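Side-chain contacts in HTH cro/C1-type domain-containing protein (Pseudomonas aeruginosa, PDB 4O8B), which probably binds specific DNA sequences as a transcriptional regulator and controls bacterial motility and biofilm formation through modulation of the small RNA rsmZ: residues M35-Y38 against R42-P45; R48-L53 against Y63-E68; A8-I11 against S16-Q19. One frame throughout, in Å; residues are numbered along the deposited sequence.

Interaction 1: M35-Y38 against R42-P45; sequences MNQY and RHSP
Q37 and Y38, in the last turn of helix 28-39, meet the loop that follows that helix and leads toward helix 47-57. The helix follows helix 17-22 in the Cro/C1-type helix-turn-helix domain, and this contact folds its exit loop back over its C-terminal end.

The backbone bonds converge on one acceptor. The O of Q37 accepts from H43 N at 3.1 Å, and takes R42 N in a second, weak bond. Two amides on one carbonyl hold the start of the loop against the end of the helix.

Among the side chains, Q37 bends at chi2 (-63°), which turns its amide back over the loop. Q37 OE1 then accepts a weak bond of 2.8 Å from R42 NH1 at the edge of the guanidinium, whose plane is 74° from that of the amide. The like-charged guanidinium of R40 lies close to R42 NH2. The aliphatic part of Q37 serves H43: CG sits over one face of the imidazole, a CH-pi contact of 4.0 Å to the ring centroid, while NE2 lies above the same ring, displaced toward its rim.

The apolar packing belongs to Y38 and P45. P45 CB lies over one face of the Y38 phenol, 3.9 Å from the ring centroid and nearly along the ring normal, and P45 CD touches Y38 CD1. Beyond them, T49 of helix 47-57 packs on Y38 and S50 on P45, which carries the contact inward from the exposed loop. The H43 carbonyl meets the rim of the phenol instead: its O lies near the ring plane, 3.3 Å from Y38 CD1, and also receives a nearly linear CA-H...O contact from Y38 CA at 3.5 Å.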
# COMPACT_ATOMS: atom_id res chain seq x y z
N MET A 35 -17.01 -6.33 -10.29
CA MET A 35 -16.23 -5.13 -10.00
C MET A 35 -16.92 -4.21 -8.99
O MET A 35 -16.30 -3.72 -8.05
CB MET A 35 -15.95 -4.34 -11.27
CG MET A 35 -14.65 -4.73 -11.98
SD MET A 35 -13.28 -5.05 -10.83
CE MET A 35 -12.63 -6.57 -11.50
N ASN A 36 -18.22 -3.98 -9.19
CA ASN A 36 -18.96 -3.11 -8.29
C ASN A 36 -18.86 -3.61 -6.86
O ASN A 36 -18.74 -2.83 -5.92
CB ASN A 36 -20.43 -3.02 -8.73
CG ASN A 36 -21.08 -1.73 -8.27
OD1 ASN A 36 -20.58 -0.64 -8.53
ND2 ASN A 36 -22.22 -1.85 -7.58
N GLN A 37 -18.92 -4.93 -6.69
CA GLN A 37 -18.82 -5.52 -5.36
C GLN A 37 -17.47 -5.16 -4.74
O GLN A 37 -17.39 -4.87 -3.55
CB GLN A 37 -18.96 -7.04 -5.43
CG GLN A 37 -20.38 -7.53 -5.73
CD GLN A 37 -21.36 -7.15 -4.64
OE1 GLN A 37 -21.58 -5.97 -4.35
NE2 GLN A 37 -21.98 -8.15 -4.03
N TYR A 38 -16.42 -5.18 -5.55
CA TYR A 38 -15.09 -4.84 -5.07
C TYR A 38 -15.01 -3.37 -4.68
O TYR A 38 -14.56 -3.02 -3.59
CB TYR A 38 -14.02 -5.12 -6.14
CG TYR A 38 -13.65 -6.57 -6.33
CD1 TYR A 38 -13.75 -7.49 -5.28
CD2 TYR A 38 -13.15 -7.02 -7.55
CE1 TYR A 38 -13.34 -8.81 -5.43
CE2 TYR A 38 -12.72 -8.35 -7.71
CZ TYR A 38 -12.83 -9.23 -6.66
OH TYR A 38 -12.41 -10.53 -6.81
N ARG A 42 -17.89 -4.80 -0.81
CA ARG A 42 -18.81 -5.85 -0.40
C ARG A 42 -18.09 -7.17 -0.66
O ARG A 42 -18.47 -8.22 -0.13
CB ARG A 42 -20.09 -5.82 -1.22
CG ARG A 42 -21.11 -4.77 -0.80
CD ARG A 42 -22.42 -5.42 -0.39
NE ARG A 42 -23.58 -4.55 -0.61
CZ ARG A 42 -24.19 -4.39 -1.78
NH1 ARG A 42 -23.79 -5.07 -2.84
NH2 ARG A 42 -25.23 -3.58 -1.88
N HIS A 43 -17.05 -7.10 -1.49
CA HIS A 43 -16.23 -8.25 -1.85
C HIS A 43 -14.77 -7.84 -1.76
O HIS A 43 -14.41 -6.72 -2.14
CB HIS A 43 -16.55 -8.73 -3.26
CG HIS A 43 -17.76 -9.63 -3.35
ND1 HIS A 43 -18.23 -10.12 -4.53
CD2 HIS A 43 -18.57 -10.11 -2.38
CE1 HIS A 43 -19.29 -10.89 -4.30
NE2 HIS A 43 -19.51 -10.89 -2.99
N SER A 44 -13.93 -8.74 -1.25
CA SER A 44 -12.51 -8.44 -1.11
C SER A 44 -11.63 -9.26 -2.05
O SER A 44 -11.60 -10.49 -1.98
CB SER A 44 -12.07 -8.69 0.34
OG SER A 44 -12.76 -7.83 1.23
N PRO A 45 -10.90 -8.58 -2.94
CA PRO A 45 -10.01 -9.25 -3.90
C PRO A 45 -8.77 -9.81 -3.21
O PRO A 45 -8.04 -9.08 -2.54
CB PRO A 45 -9.68 -8.14 -4.89
CG PRO A 45 -9.68 -6.92 -4.02
CD PRO A 45 -10.91 -7.12 -3.18

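Interaction 2: R48-L53 against Y63-E68; sequences RTSEQL and YLYCPE
The hydroxyl of S50 is gripped from two directions: OG hydrogen-bonds the backbone O of N46 and, across the contact, the phenol OH of Y65 at 3.1 Å. This joins helix 47-57 of the helix-turn-helix domain to the segment leading into helix 69-79. The first torsion of S50 (chi1 -64°) sets OG anti to its carbonyl carbon, where it can reach back to N46, just before the helix, while facing Y65.

Y65 comes in with its hydroxyl end leading, and S50 OG sits at the edge of the ring, near its plane. The pair is buried; M1 and M61 pack on S50, and M1 also covers L53 and L64. Y65 has a second partner: its ring stacks on Y65 of the second subunit, and M47 of that subunit packs against it. The residue that bonds helix 47-57 is therefore also part of the dimer interface.

On another side of helix 47-57, R48 NH1 donates to Q52 OE1 at 2.8 Å, in the plane of the Q52 carbonyl and 15° out of the guanidinium plane.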
# COMPACT_ATOMS: atom_id res chain seq x y z
N ARG A 48 -3.76 -12.49 -5.13
CA ARG A 48 -3.57 -12.82 -6.55
C ARG A 48 -4.32 -11.82 -7.42
O ARG A 48 -3.76 -11.22 -8.33
CB ARG A 48 -4.08 -14.23 -6.85
CG ARG A 48 -3.00 -15.20 -7.35
CD ARG A 48 -3.59 -16.58 -7.65
NE ARG A 48 -3.54 -16.94 -9.07
CZ ARG A 48 -4.15 -16.26 -10.05
NH1 ARG A 48 -4.85 -15.17 -9.78
NH2 ARG A 48 -4.04 -16.68 -11.31
N THR A 49 -5.62 -11.65 -7.14
CA THR A 49 -6.46 -10.74 -7.89
C THR A 49 -5.97 -9.30 -7.74
O THR A 49 -6.04 -8.50 -8.69
CB THR A 49 -7.92 -10.82 -7.43
OG1 THR A 49 -8.38 -12.17 -7.55
CG2 THR A 49 -8.81 -9.93 -8.28
N SER A 50 -5.50 -8.95 -6.56
CA SER A 50 -5.00 -7.60 -6.29
C SER A 50 -3.83 -7.28 -7.22
O SER A 50 -3.74 -6.17 -7.75
CB SER A 50 -4.54 -7.47 -4.84
OG SER A 50 -5.63 -7.64 -3.95
N GLU A 51 -2.95 -8.26 -7.42
CA GLU A 51 -1.79 -8.07 -8.28
C GLU A 51 -2.23 -7.85 -9.72
O GLU A 51 -1.60 -7.09 -10.46
CB GLU A 51 -0.88 -9.30 -8.19
CG GLU A 51 0.61 -8.97 -8.23
CD GLU A 51 1.48 -10.21 -8.11
OE1 GLU A 51 1.07 -11.16 -7.40
OE2 GLU A 51 2.58 -10.23 -8.71
N GLN A 52 -3.32 -8.51 -10.12
CA GLN A 52 -3.84 -8.39 -11.47
C GLN A 52 -4.43 -7.00 -11.69
O GLN A 52 -4.21 -6.37 -12.74
CB GLN A 52 -4.93 -9.43 -11.73
CG GLN A 52 -4.48 -10.87 -11.58
CD GLN A 52 -5.60 -11.86 -11.89
OE1 GLN A 52 -5.71 -12.90 -11.24
NE2 GLN A 52 -6.41 -11.53 -12.88
N LEU A 53 -5.18 -6.52 -10.71
CA LEU A 53 -5.81 -5.20 -10.78
C LEU A 53 -4.76 -4.10 -10.85
O LEU A 53 -4.89 -3.17 -11.65
CB LEU A 53 -6.70 -4.98 -9.56
CG LEU A 53 -7.98 -5.83 -9.52
CD1 LEU A 53 -8.65 -5.70 -8.16
CD2 LEU A 53 -8.92 -5.36 -10.63
N TYR A 63 -1.07 1.55 -3.45
CA TYR A 63 -2.05 2.61 -3.62
C TYR A 63 -3.46 2.12 -3.29
O TYR A 63 -4.21 2.80 -2.57
CB TYR A 63 -2.03 3.12 -5.06
CG TYR A 63 -3.11 4.13 -5.37
CD1 TYR A 63 -3.10 5.39 -4.78
CD2 TYR A 63 -4.18 3.80 -6.20
CE1 TYR A 63 -4.12 6.32 -5.04
CE2 TYR A 63 -5.20 4.71 -6.47
CZ TYR A 63 -5.17 5.96 -5.87
OH TYR A 63 -6.17 6.87 -6.12
N LEU A 64 -3.81 0.96 -3.82
CA LEU A 64 -5.13 0.37 -3.59
C LEU A 64 -5.35 -0.00 -2.12
O LEU A 64 -6.46 -0.33 -1.72
CB LEU A 64 -5.29 -0.86 -4.47
CG LEU A 64 -5.13 -0.60 -5.98
CD1 LEU A 64 -4.98 -1.91 -6.72
CD2 LEU A 64 -6.32 0.19 -6.49
N TYR A 65 -4.28 0.08 -1.33
CA TYR A 65 -4.35 -0.24 0.10
C TYR A 65 -3.84 0.93 0.93
O TYR A 65 -3.37 0.75 2.05
CB TYR A 65 -3.51 -1.48 0.40
CG TYR A 65 -4.15 -2.79 -0.01
CD1 TYR A 65 -5.14 -3.38 0.79
CD2 TYR A 65 -3.78 -3.43 -1.19
CE1 TYR A 65 -5.73 -4.58 0.42
CE2 TYR A 65 -4.37 -4.64 -1.57
CZ TYR A 65 -5.35 -5.20 -0.76
OH TYR A 65 -5.93 -6.39 -1.14
N CYS A 66 -3.95 2.14 0.38
CA CYS A 66 -3.50 3.35 1.07
C CYS A 66 -4.68 4.20 1.53
O CYS A 66 -5.16 5.05 0.79
CB CYS A 66 -2.59 4.16 0.15
SG CYS A 66 -2.20 5.81 0.78
N PRO A 67 -5.15 3.99 2.76
CA PRO A 67 -6.28 4.75 3.29
C PRO A 67 -5.99 6.24 3.49
O PRO A 67 -6.89 7.07 3.42
CB PRO A 67 -6.61 4.04 4.61
CG PRO A 67 -5.27 3.53 5.04
CD PRO A 67 -4.70 2.99 3.75
N GLU A 68 -4.72 6.58 3.75
CA GLU A 68 -4.34 7.97 3.94
C GLU A 68 -4.35 8.69 2.60
O GLU A 68 -3.50 8.46 1.75
CB GLU A 68 -2.95 8.07 4.57
CG GLU A 68 -2.87 7.69 6.04
CD GLU A 68 -2.75 6.20 6.25
OE1 GLU A 68 -2.06 5.53 5.45
OE2 GLU A 68 -3.32 5.68 7.25

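Interaction 3: A8-I11 against S16-Q19; sequences AARI and SQKQ
R10 brings helix 3-13 up to the start of helix 17-22, where S16 and Q17 receive it. Before it along the helix, A8 and A9 turn to other neighbours: both pack on Y63, and A9 also on L64 and L57. R10 then leaves the backbone with CG opposite its own N (chi1 168°), runs straight to CD and bends at chi3 (72°), so that the guanidinium lies against Q17. Q17 CG rests over one face of that group, 3.2 Å above its plane and shifted toward the rim. R10 NH2 is the nearest atom to Q17 CG, at 3.4 Å. R10 CD comes within 4.0 Å of S16 C.

S16, the N-cap of helix 17-22, and Q19 form a capping box: Q19 N donates to S16 OG at 3.0 Å, and S16 N returns a 2.8 Å bond to Q19 OE1 on a lone pair in the carbonyl plane.

On helix 28-39, R10 NE forms a salt bridge with E39 OE1, and Q17 NE2 bonds E39 OE2 and N36 OD1. Separately, R10 NH1 bonds the O of Y15, just before S16. The two side chains touch by van der Waals contact, while their polar ends bond elsewhere, and E39, as their shared acceptor, probably offsets the arginine's charge.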
# COMPACT_ATOMS: atom_id res chain seq x y z
N ALA A 8 -10.99 5.13 -8.11
CA ALA A 8 -10.17 6.25 -8.53
C ALA A 8 -9.12 5.81 -9.54
O ALA A 8 -8.76 6.56 -10.45
CB ALA A 8 -9.49 6.88 -7.32
N ALA A 9 -8.62 4.58 -9.37
CA ALA A 9 -7.60 4.04 -10.26
C ALA A 9 -8.21 3.59 -11.59
O ALA A 9 -7.52 3.55 -12.61
CB ALA A 9 -6.90 2.87 -9.59
N ARG A 10 -9.50 3.24 -11.57
CA ARG A 10 -10.18 2.81 -12.78
C ARG A 10 -10.59 4.00 -13.62
O ARG A 10 -10.65 3.92 -14.85
CB ARG A 10 -11.41 1.97 -12.42
CG ARG A 10 -12.34 1.70 -13.59
CD ARG A 10 -13.39 0.66 -13.25
NE ARG A 10 -14.41 1.15 -12.33
CZ ARG A 10 -15.28 2.13 -12.62
NH1 ARG A 10 -15.24 2.73 -13.80
NH2 ARG A 10 -16.17 2.50 -11.71
N ILE A 11 -10.89 5.12 -12.96
CA ILE A 11 -11.28 6.33 -13.66
C ILE A 11 -10.07 6.98 -14.31
O ILE A 11 -10.15 7.47 -15.44
CB ILE A 11 -11.93 7.35 -12.69
CG1 ILE A 11 -13.28 6.82 -12.20
CG2 ILE A 11 -12.11 8.69 -13.39
CD1 ILE A 11 -13.97 7.74 -11.20
N SER A 16 -14.16 1.16 -17.94
CA SER A 16 -15.53 1.02 -17.45
C SER A 16 -15.50 -0.19 -16.52
O SER A 16 -14.64 -1.06 -16.67
CB SER A 16 -16.49 0.76 -18.61
OG SER A 16 -16.53 -0.62 -18.96
N GLN A 17 -16.41 -0.24 -15.56
CA GLN A 17 -16.44 -1.36 -14.62
C GLN A 17 -16.37 -2.71 -15.33
O GLN A 17 -15.81 -3.67 -14.79
CB GLN A 17 -17.70 -1.31 -13.75
CG GLN A 17 -17.54 -0.49 -12.48
CD GLN A 17 -18.73 -0.61 -11.56
OE1 GLN A 17 -19.87 -0.70 -12.02
NE2 GLN A 17 -18.49 -0.59 -10.25
N LYS A 18 -16.93 -2.78 -16.54
CA LYS A 18 -16.91 -4.01 -17.30
C LYS A 18 -15.55 -4.24 -17.94
O LYS A 18 -15.04 -5.36 -17.93
CB LYS A 18 -17.99 -3.97 -18.39
CG LYS A 18 -18.05 -5.22 -19.25
CD LYS A 18 -19.15 -5.13 -20.30
CE LYS A 18 -19.09 -6.29 -21.28
NZ LYS A 18 -19.99 -6.09 -22.44
N GLN A 19 -14.96 -3.19 -18.49
CA GLN A 19 -13.66 -3.29 -19.12
C GLN A 19 -12.61 -3.79 -18.13
O GLN A 19 -11.90 -4.75 -18.40
CB GLN A 19 -13.22 -1.93 -19.70
CG GLN A 19 -13.76 -1.65 -21.09
CD GLN A 19 -13.53 -0.21 -21.51
OE1 GLN A 19 -13.75 0.72 -20.72
NE2 GLN A 19 -13.13 -0.00 -22.76

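Overall arrangement
From the N terminus, interaction 3 comes first and closes the turn between helices 3-13 and 17-22. Interaction 1 then folds the exit of helix 28-39 back on itself, and interaction 2 spans helix 47-57 to the segment before helix 69-79. The three follow in series, neither nesting nor crossing, yet they touch in space. Segment 35-38 meets segment 16-19; M35 packs on L53 between interactions 1 and 2; and segment 63-68 returns to segment 8-11 of interaction 3. Interactions 1 and 3 hold the helices of the helix-turn-helix domain together, and interaction 2 extends to the second subunit through Y65.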